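Local coordinates for PTS-dependent dihydroxyacetone kinase operon regulatory protein (Escherichia coli, PDB 4LRZ) that activates transcription of the dhaKLM operon from a sigma-70 promoter and represses its own expression, at residues 246-249 against 250-254; 111-114 against 115-118; 66-70 against 71-75; 179-182 against 183-187. All blocks are in the same frame, centred on the assembly; numbering follows the deposited sequence. Where two conformers were deposited one is given.

Contacts 2, 3 and 4 all lie in the GAF domain of the sensor region, while contact 1 stands apart in the PAS domain. The long helix 174-211, which carries contact 4, runs from one domain towards the other, and the centre of contact 1 is about 46 Å from that of contact 4 and about 67 Å from that of contact 2. Contacts 3 and 4 are neighbours, their centres about 18 Å apart and their nearest atoms about 6 Å, and both face the second subunit. Contact 2 touches no other chain of the assembly. A bound ADP lies about 9 Å from the Arg-183 side chain, and one about 12 Å from that of Ala-69.

Contact 1: residues 246-249 against 250-254; sequences RAIT and ELLTL
Arg-246 and Glu-250 form a salt bridge on the surface of the PAS domain, NH1 to OE1 at 3.2 Å. Their side chains cross at about a right angle, and the guanidinium and carboxylate planes are turned 47° against each other, so a single nitrogen meets a single oxygen. Next comes Ala-247, whose CB lies 3.7 Å from Glu-250 CD. The carboxylate reaches this position because Glu-250 CG sits between its own backbone N and carbonyl carbon (chi1 60°), which folds the chain back over the alanine. With an alanine in place of Arg-246, the Glu-250 carboxylate would probably lose its mate and be freer to turn. Ile-248 supplies the carbonyl that closes the bend. Its O accepts from Leu-251 N at 2.9 Å, a donor standing well above the carbonyl plane, and from Leu-252 N at 3.2 Å, nearly along the C=O axis. Beyond the backbone, the Ile-248 and Leu-252 side chains run alongside each other, CG1 of the first 3.7 Å from CD2 of the second. Thr-249 then forms, with Glu-250, the middle of a type I beta turn. The whole bend lies between helices 230-235 and 256-264: Ile-248 packs inward on Ile-217 and Trp-219 of strand 215-219, and both Ile-248 and Leu-251 touch Leu-225 of strand 225-228.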
loop_
_atom_site.group_PDB
_atom_site.type_symbol
_atom_site.label_atom_id
_atom_site.label_comp_id
_atom_site.label_asym_id
_atom_site.label_seq_id
_atom_site.Cartn_x
_atom_site.Cartn_y
_atom_site.Cartn_z
ATOM N N ARG F 246 7.998 -23.119 -14.033
ATOM C CA ARG F 246 8.530 -24.449 -13.675
ATOM C C ARG F 246 10.052 -24.418 -13.546
ATOM O O ARG F 246 10.737 -23.543 -14.121
ATOM C CB ARG F 246 8.174 -25.505 -14.705
ATOM C CG ARG F 246 6.730 -25.504 -15.147
ATOM C CD ARG F 246 6.144 -26.918 -15.208
ATOM N NE ARG F 246 6.988 -27.902 -15.896
ATOM C CZ ARG F 246 7.412 -29.056 -15.364
ATOM N NH1 ARG F 246 7.086 -29.390 -14.118
ATOM N NH2 ARG F 246 8.170 -29.886 -16.077
ATOM N N ALA F 247 10.561 -25.376 -12.788
ATOM C CA ALA F 247 11.995 -25.556 -12.621
ATOM C C ALA F 247 12.671 -25.679 -13.977
ATOM O O ALA F 247 12.269 -26.478 -14.840
ATOM C CB ALA F 247 12.290 -26.775 -11.754
ATOM N N ILE F 248 13.686 -24.865 -14.172
ATOM C CA ILE F 248 14.460 -24.950 -15.391
ATOM C C ILE F 248 15.229 -26.287 -15.513
ATOM O O ILE F 248 15.451 -26.772 -16.624
ATOM C CB ILE F 248 15.370 -23.706 -15.587
ATOM C CG1 ILE F 248 15.842 -23.667 -17.041
ATOM C CG2 ILE F 248 16.535 -23.726 -14.579
ATOM C CD1 ILE F 248 15.666 -22.376 -17.743
ATOM N N THR F 249 15.600 -26.893 -14.377
ATOM C CA THR F 249 16.321 -28.170 -14.409
ATOM C C THR F 249 15.442 -29.216 -15.069
ATOM O O THR F 249 15.920 -29.989 -15.903
ATOM C CB THR F 249 16.781 -28.695 -13.008
ATOM O OG1 THR F 249 15.673 -28.704 -12.094
ATOM C CG2 THR F 249 17.981 -27.875 -12.442
ATOM N N GLU F 250 14.153 -29.233 -14.723
ATOM C CA GLU F 250 13.233 -30.161 -15.380
ATOM C C GLU F 250 12.670 -29.655 -16.713
ATOM O O GLU F 250 11.758 -30.254 -17.268
ATOM C CB GLU F 250 12.140 -30.682 -14.427
ATOM C CG GLU F 250 11.217 -29.646 -13.807
ATOM C CD GLU F 250 10.755 -30.064 -12.405
ATOM O OE1 GLU F 250 9.541 -29.942 -12.117
ATOM O OE2 GLU F 250 11.608 -30.520 -11.596
ATOM N N LEU F 251 13.228 -28.575 -17.248
ATOM C CA LEU F 251 12.816 -28.137 -18.576
ATOM C C LEU F 251 13.802 -28.554 -19.649
ATOM O O LEU F 251 13.413 -29.137 -20.655
ATOM C CB LEU F 251 12.539 -26.640 -18.626
ATOM C CG LEU F 251 11.166 -26.279 -18.038
ATOM C CD1 LEU F 251 11.035 -24.780 -17.852
ATOM C CD2 LEU F 251 10.002 -26.852 -18.869
ATOM N N LEU F 252 15.077 -28.270 -19.427
ATOM C CA LEU F 252 16.111 -28.675 -20.371
ATOM C C LEU F 252 17.417 -28.983 -19.654
ATOM O O LEU F 252 17.627 -28.534 -18.522
ATOM C CB LEU F 252 16.304 -27.618 -21.474
ATOM C CG LEU F 252 17.190 -26.390 -21.286
ATOM C CD1 LEU F 252 16.974 -25.489 -22.466
ATOM C CD2 LEU F 252 16.868 -25.642 -20.001
ATOM N N THR F 253 18.282 -29.760 -20.307
ATOM C CA THR F 253 19.603 -30.034 -19.743
ATOM C C THR F 253 20.602 -29.026 -20.273
ATOM O O THR F 253 20.717 -28.798 -21.484
ATOM C CB THR F 253 20.066 -31.484 -19.985
ATOM O OG1 THR F 253 19.133 -32.377 -19.366
ATOM C CG2 THR F 253 21.459 -31.728 -19.374
ATOM N N LEU F 254 21.303 -28.410 -19.334
ATOM C CA LEU F 254 22.244 -27.352 -19.644
ATOM C C LEU F 254 23.647 -27.907 -19.938
ATOM O O LEU F 254 24.085 -28.860 -19.284
ATOM C CB LEU F 254 22.266 -26.350 -18.491
ATOM C CG LEU F 254 21.055 -25.415 -18.445
ATOM C CD1 LEU F 254 20.749 -24.946 -17.013
ATOM C CD2 LEU F 254 21.267 -24.231 -19.397
#

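Contact 2: residues 111-114 against 115-118; sequences GIIG and TCAL
Ile-113, Cys-116 and Leu-118 meet through aliphatic carbons, and the flat groups lie around them: the ring of Phe-145 on strand 143-151 touches Cys-116 and Leu-118, and His-135 also lies against Cys-116. The arrangement is a short link in the GAF domain, where helix 110-113 ends and helix 117-124 begins. Ile-113 bridges the turn with its terminal methyl: CD1 lies 4.0 Å from Leu-118 CD1 and 4.1 Å from Cys-116 CB. With CG1 set between the backbone N and the carbonyl carbon (chi1 67°), the branch is swung across to the second helix, and it meets the Leu-118 side chain at about a right angle. Gly-114 breaks the first helix with a positive phi of 79°, where a CB would jam against Ile-113 O. Cys-116 holds the N-cap position of the next helix, and the amide of Ala-117 at its start is bonded to Thr-130 OG1. The hydroxyl of Thr-115 pairs with Ser-19 OG of helix 14-26. Across the loop a water donates to both Ile-113 O and Thr-115 O, each at 2.7 Å.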
loop_
_atom_site.group_PDB
_atom_site.type_symbol
_atom_site.label_atom_id
_atom_site.label_comp_id
_atom_site.label_asym_id
_atom_site.label_seq_id
_atom_site.Cartn_x
_atom_site.Cartn_y
_atom_site.Cartn_z
ATOM N N GLY F 111 -18.094 28.183 3.893
ATOM C CA GLY F 111 -18.890 29.312 3.408
ATOM C C GLY F 111 -20.384 28.988 3.437
ATOM O O GLY F 111 -21.210 29.865 3.192
ATOM N N ILE F 112 -20.745 27.733 3.746
ATOM C CA ILE F 112 -22.187 27.391 3.787
ATOM C C ILE F 112 -22.645 27.060 5.210
ATOM O O ILE F 112 -23.701 27.507 5.670
ATOM C CB ILE F 112 -22.539 26.222 2.838
ATOM C CG1 ILE F 112 -21.990 26.488 1.435
ATOM C CG2 ILE F 112 -24.037 25.952 2.848
ATOM C CD1 ILE F 112 -22.262 25.392 0.427
ATOM N N ILE F 113 -21.859 26.285 5.936
ATOM C CA ILE F 113 -22.344 25.847 7.241
ATOM C C ILE F 113 -21.525 26.441 8.382
ATOM O O ILE F 113 -21.767 26.122 9.541
ATOM C CB ILE F 113 -22.479 24.262 7.368
ATOM C CG1 ILE F 113 -21.092 23.562 7.335
ATOM C CG2 ILE F 113 -23.506 23.700 6.339
ATOM C CD1 ILE F 113 -21.130 22.123 7.720
ATOM N N GLY F 114 -20.539 27.268 8.042
ATOM C CA GLY F 114 -19.690 27.839 9.063
ATOM C C GLY F 114 -18.606 26.882 9.560
ATOM O O GLY F 114 -18.503 25.757 9.102
ATOM N N THR F 115 -17.801 27.379 10.485
ATOM C CA THR F 115 -16.731 26.655 11.103
ATOM C C THR F 115 -17.236 25.332 11.631
ATOM O O THR F 115 -18.169 25.300 12.477
ATOM C CB THR F 115 -16.202 27.434 12.317
ATOM O OG1 THR F 115 -16.015 28.803 11.955
ATOM C CG2 THR F 115 -14.885 26.823 12.842
ATOM N N CYS F 116 -16.575 24.271 11.147
ATOM C CA CYS F 116 -16.923 22.884 11.382
ATOM C C CYS F 116 -15.807 21.994 10.858
ATOM O O CYS F 116 -15.282 22.219 9.767
ATOM C CB CYS F 116 -18.241 22.526 10.662
ATOM S SG CYS F 116 -18.881 20.915 11.131
ATOM N N ALA F 117 -15.465 20.962 11.620
ATOM C CA ALA F 117 -14.460 19.997 11.212
ATOM C C ALA F 117 -14.667 19.504 9.752
ATOM O O ALA F 117 -13.703 19.307 8.994
ATOM C CB ALA F 117 -14.454 18.827 12.209
ATOM N N LEU F 118 -15.929 19.314 9.368
ATOM C CA LEU F 118 -16.275 18.828 8.028
ATOM C C LEU F 118 -15.515 19.596 6.948
ATOM O O LEU F 118 -15.113 18.996 5.916
ATOM C CB LEU F 118 -17.778 18.979 7.772
ATOM C CG LEU F 118 -18.723 18.126 8.571
ATOM C CD1 LEU F 118 -20.146 18.274 8.114
ATOM C CD2 LEU F 118 -18.283 16.630 8.433
HETATM O O HOH W 1 -20.762 26.080 12.041
#

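Contact 3: residues 66-70 against 71-75; sequences EYMAP and RECAL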
loop_
_atom_site.group_PDB
_atom_site.type_symbol
_atom_site.label_atom_id
_atom_site.label_comp_id
_atom_site.label_asym_id
_atom_site.label_seq_id
_atom_site.Cartn_x
_atom_site.Cartn_y
_atom_site.Cartn_z
ATOM N N GLU F 66 -19.335 -1.435 12.436
ATOM C CA GLU F 66 -19.521 -2.775 12.981
ATOM C C GLU F 66 -18.894 -2.969 14.373
ATOM O O GLU F 66 -19.552 -3.485 15.240
ATOM C CB GLU F 66 -18.955 -3.828 12.017
ATOM C CG GLU F 66 -19.291 -5.266 12.473
ATOM C CD GLU F 66 -18.463 -6.361 11.797
ATOM O OE1 GLU F 66 -18.492 -7.516 12.312
ATOM O OE2 GLU F 66 -17.806 -6.080 10.757
ATOM N N TYR F 67 -17.637 -2.554 14.565
ATOM C CA TYR F 67 -16.952 -2.719 15.857
ATOM C C TYR F 67 -17.235 -1.634 16.898
ATOM O O TYR F 67 -16.730 -1.708 18.020
ATOM C CB TYR F 67 -15.448 -2.914 15.670
ATOM C CG TYR F 67 -15.172 -4.202 14.996
ATOM C CD1 TYR F 67 -15.024 -5.382 15.728
ATOM C CD2 TYR F 67 -15.145 -4.268 13.610
ATOM C CE1 TYR F 67 -14.816 -6.572 15.094
ATOM C CE2 TYR F 67 -14.926 -5.443 12.973
ATOM C CZ TYR F 67 -14.763 -6.591 13.711
ATOM O OH TYR F 67 -14.559 -7.746 13.019
ATOM N N MET F 68 -18.087 -0.684 16.519
ATOM C CA MET F 68 -18.508 0.415 17.354
ATOM C C MET F 68 -19.980 0.369 17.791
ATOM O O MET F 68 -20.327 0.906 18.859
ATOM C CB MET F 68 -18.298 1.715 16.576
ATOM C CG MET F 68 -18.038 2.897 17.445
ATOM S SD MET F 68 -17.564 4.244 16.401
ATOM C CE MET F 68 -16.273 4.859 17.412
ATOM N N ALA F 69 -20.856 -0.168 16.943
ATOM C CA ALA F 69 -22.289 -0.271 17.266
ATOM C C ALA F 69 -22.461 -1.077 18.573
ATOM O O ALA F 69 -21.807 -2.130 18.722
ATOM C CB ALA F 69 -23.051 -0.951 16.103
ATOM N N PRO F 70 -23.329 -0.623 19.515
ATOM C CA PRO F 70 -24.294 0.491 19.537
ATOM C C PRO F 70 -23.696 1.800 20.054
ATOM O O PRO F 70 -22.899 1.796 21.008
ATOM C CB PRO F 70 -25.372 0.013 20.515
ATOM C CG PRO F 70 -24.662 -1.074 21.402
ATOM C CD PRO F 70 -23.289 -1.326 20.819
ATOM N N ARG F 71 -24.103 2.899 19.422
ATOM C CA ARG F 71 -23.533 4.205 19.634
ATOM C C ARG F 71 -24.348 5.209 18.796
ATOM O O ARG F 71 -24.715 4.909 17.668
ATOM C CB ARG F 71 -22.069 4.192 19.200
ATOM C CG ARG F 71 -21.538 5.535 18.879
ATOM C CD ARG F 71 -20.049 5.722 19.110
ATOM N NE ARG F 71 -19.851 7.113 19.552
ATOM C CZ ARG F 71 -18.779 7.854 19.331
ATOM N NH1 ARG F 71 -17.744 7.378 18.627
ATOM N NH2 ARG F 71 -18.743 9.077 19.817
ATOM N N GLU F 72 -24.667 6.372 19.350
ATOM C CA GLU F 72 -25.340 7.439 18.574
ATOM C C GLU F 72 -24.318 8.239 17.771
ATOM O O GLU F 72 -23.778 9.230 18.264
ATOM C CB GLU F 72 -26.128 8.382 19.497
ATOM C CG GLU F 72 -27.438 7.802 20.097
ATOM C CD GLU F 72 -28.039 8.674 21.215
ATOM O OE1 GLU F 72 -28.009 8.221 22.386
ATOM O OE2 GLU F 72 -28.542 9.803 20.948
ATOM N N CYS F 73 -24.019 7.794 16.551
ATOM C CA CYS F 73 -23.068 8.501 15.734
ATOM C C CYS F 73 -23.239 8.173 14.258
ATOM O O CYS F 73 -23.949 7.256 13.900
ATOM C CB CYS F 73 -21.621 8.230 16.169
ATOM S SG CYS F 73 -20.952 6.694 15.524
ATOM N N ALA F 74 -22.581 8.946 13.410
ATOM C CA ALA F 74 -22.686 8.787 11.979
ATOM C C ALA F 74 -21.302 8.974 11.434
ATOM O O ALA F 74 -20.494 9.759 11.966
ATOM C CB ALA F 74 -23.609 9.849 11.421
ATOM N N LEU F 75 -21.042 8.302 10.332
ATOM C CA LEU F 75 -19.764 8.431 9.657
ATOM C C LEU F 75 -20.062 8.928 8.228
ATOM O O LEU F 75 -21.051 8.481 7.605
ATOM C CB LEU F 75 -19.062 7.076 9.656
ATOM C CG LEU F 75 -18.671 6.488 11.034
ATOM C CD1 LEU F 75 -18.534 4.944 11.015
ATOM C CD2 LEU F 75 -17.378 7.096 11.524
#
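Met-68 and Arg-71 cross obliquely in the loop that carries the GAF domain chain from helix 51-66 into strand 74-79, the central sheet's second strand in spatial order. The methionine comes to the arginine from the edge: CE lies near the guanidinium plane, 3.2 Å from Arg-71 NH1, a close approach for a methyl group. Behind it the two chains run past one another, with Met-68 CG 3.8 Å from Arg-71 CD and Met-68 SD also within contact distance of the same carbon. Both chains leave their backbones with CG anti to the backbone N (chi1 -152° for Met-68 and 158° for Arg-71), which extends them far enough for their ends to meet. One face of the guanidinium has Cys-73 CB about 4.0 Å above it, displaced toward the rim. Cys-73 also touches the methionine, SG to Met-68 SD at 4.3 Å, so sulfur, methyl and guanidinium share one small cluster.

The charge of Arg-71 is used elsewhere: NH2 makes a salt bridge with Asp-174, at the start of helix 174-211. Met-68 packs on Ala-173 of the second subunit, and Arg-71 on Ala-172 of that subunit, which places the cluster at the dimer interface. The chain itself turns sharply here. The peptide before Pro-70 is cis, and Glu-72 is the centre of an inverse gamma turn closed by a weak bond from Cys-73 N to Arg-71 O at 3.2 Å.

Contact 4: residues 179-182 against 183-187; sequences LAIA and REVGN
The long helix 174-211, which runs from the GAF domain towards the PAS domain, carries this contact in two successive turns, and its side chains serve both the domain core and the dimer interface. The side chains of Leu-179 and Arg-183 run alongside each other in the same direction, with the leucine over one face of the guanidinium: CD1 is 3.7 Å from Arg-183 NH1. Bends at chi2 and chi3 fold the arginine back along the helix, in contrast to the extended chain of Glu-184. Regular helical bonds underlie this pairing, among them Arg-183 N to Leu-179 O at 2.8 Å and Val-185 N to Ile-181 O at 3.0 Å, the latter almost straight at 176°. On the inward side, Ile-181 CG2 meets Val-185 CG2 at 4.1 Å, and these two pack on helix 51-66, Ile-181 on Leu-61 and Ala-64, Val-185 on Leu-56 and Ala-60. Ala-182 sits on strands 143-151 and 157-166. The polar end of Arg-183 reaches across to the other chain, where NH2 makes a salt bridge with Asp-63 of the second subunit and NE a weak, long ion pair with Glu-184 of the second subunit. A methionine in its place would probably leave that aspartate without its partner across the interface. The leucine thus gives an apolar cover to one side of a guanidinium whose charge is paired across the subunit interface.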
loop_
_atom_site.group_PDB
_atom_site.type_symbol
_atom_site.label_atom_id
_atom_site.label_comp_id
_atom_site.label_asym_id
_atom_site.label_seq_id
_atom_site.Cartn_x
_atom_site.Cartn_y
_atom_site.Cartn_z
ATOM N N LEU F 179 -8.614 9.856 11.706
ATOM C CA LEU F 179 -7.261 9.921 11.194
ATOM C C LEU F 179 -6.709 8.579 10.665
ATOM O O LEU F 179 -6.179 8.460 9.544
ATOM C CB LEU F 179 -6.342 10.512 12.269
ATOM C CG LEU F 179 -4.828 10.524 12.102
ATOM C CD1 LEU F 179 -4.388 11.605 11.174
ATOM C CD2 LEU F 179 -4.206 10.729 13.422
ATOM N N ALA F 180 -6.862 7.549 11.455
ATOM C CA ALA F 180 -6.348 6.250 11.071
ATOM C C ALA F 180 -7.080 5.703 9.842
ATOM O O ALA F 180 -6.453 5.061 8.984
ATOM C CB ALA F 180 -6.483 5.309 12.255
ATOM N N ILE F 181 -8.399 5.927 9.768
ATOM C CA ILE F 181 -9.195 5.515 8.601
ATOM C C ILE F 181 -8.832 6.350 7.371
ATOM O O ILE F 181 -8.625 5.795 6.307
ATOM C CB ILE F 181 -10.682 5.551 8.858
ATOM C CG1 ILE F 181 -11.058 4.463 9.855
ATOM C CG2 ILE F 181 -11.472 5.353 7.594
ATOM C CD1 ILE F 181 -12.450 4.668 10.421
ATOM N N ALA F 182 -8.669 7.660 7.523
ATOM C CA ALA F 182 -8.194 8.471 6.353
ATOM C C ALA F 182 -6.860 8.002 5.881
ATOM O O ALA F 182 -6.638 7.853 4.686
ATOM C CB ALA F 182 -8.156 10.039 6.612
ATOM N N ARG F 183 -5.944 7.770 6.800
ATOM C CA ARG F 183 -4.650 7.227 6.356
ATOM C C ARG F 183 -4.670 5.840 5.716
ATOM O O ARG F 183 -3.891 5.558 4.790
ATOM C CB ARG F 183 -3.596 7.362 7.425
ATOM C CG ARG F 183 -2.767 8.615 7.090
ATOM C CD ARG F 183 -2.593 9.577 8.257
ATOM N NE ARG F 183 -1.698 9.028 9.273
ATOM C CZ ARG F 183 -0.945 9.763 10.096
ATOM N NH1 ARG F 183 -0.952 11.104 10.041
ATOM N NH2 ARG F 183 -0.188 9.147 10.983
ATOM N N GLU F 184 -5.591 4.995 6.168
ATOM C CA GLU F 184 -5.744 3.673 5.609
ATOM C C GLU F 184 -6.283 3.759 4.186
ATOM O O GLU F 184 -5.717 3.148 3.301
ATOM C CB GLU F 184 -6.640 2.818 6.517
ATOM C CG GLU F 184 -7.467 1.763 5.791
ATOM C CD GLU F 184 -8.118 0.729 6.739
ATOM O OE1 GLU F 184 -7.973 -0.476 6.423
ATOM O OE2 GLU F 184 -8.773 1.100 7.764
ATOM N N VAL F 185 -7.354 4.524 3.961
ATOM C CA VAL F 185 -7.913 4.705 2.616
ATOM C C VAL F 185 -6.843 5.354 1.653
ATOM O O VAL F 185 -6.565 4.853 0.551
ATOM C CB VAL F 185 -9.235 5.512 2.675
ATOM C CG1 VAL F 185 -9.884 5.576 1.322
ATOM C CG2 VAL F 185 -10.217 4.889 3.689
ATOM N N GLY F 186 -6.199 6.421 2.103
ATOM C CA GLY F 186 -5.016 6.949 1.423
ATOM C C GLY F 186 -4.015 5.890 1.006
ATOM O O GLY F 186 -3.663 5.751 -0.197
ATOM N N ASN F 187 -3.572 5.077 1.934
ATOM C CA ASN F 187 -2.538 4.143 1.571
ATOM C C ASN F 187 -3.042 3.081 0.603
ATOM O O ASN F 187 -2.271 2.565 -0.207
ATOM C CB ASN F 187 -1.870 3.562 2.805
ATOM C CG ASN F 187 -1.064 4.602 3.554
ATOM O OD1 ASN F 187 -0.540 5.547 2.955
ATOM N ND2 ASN F 187 -0.992 4.463 4.856
#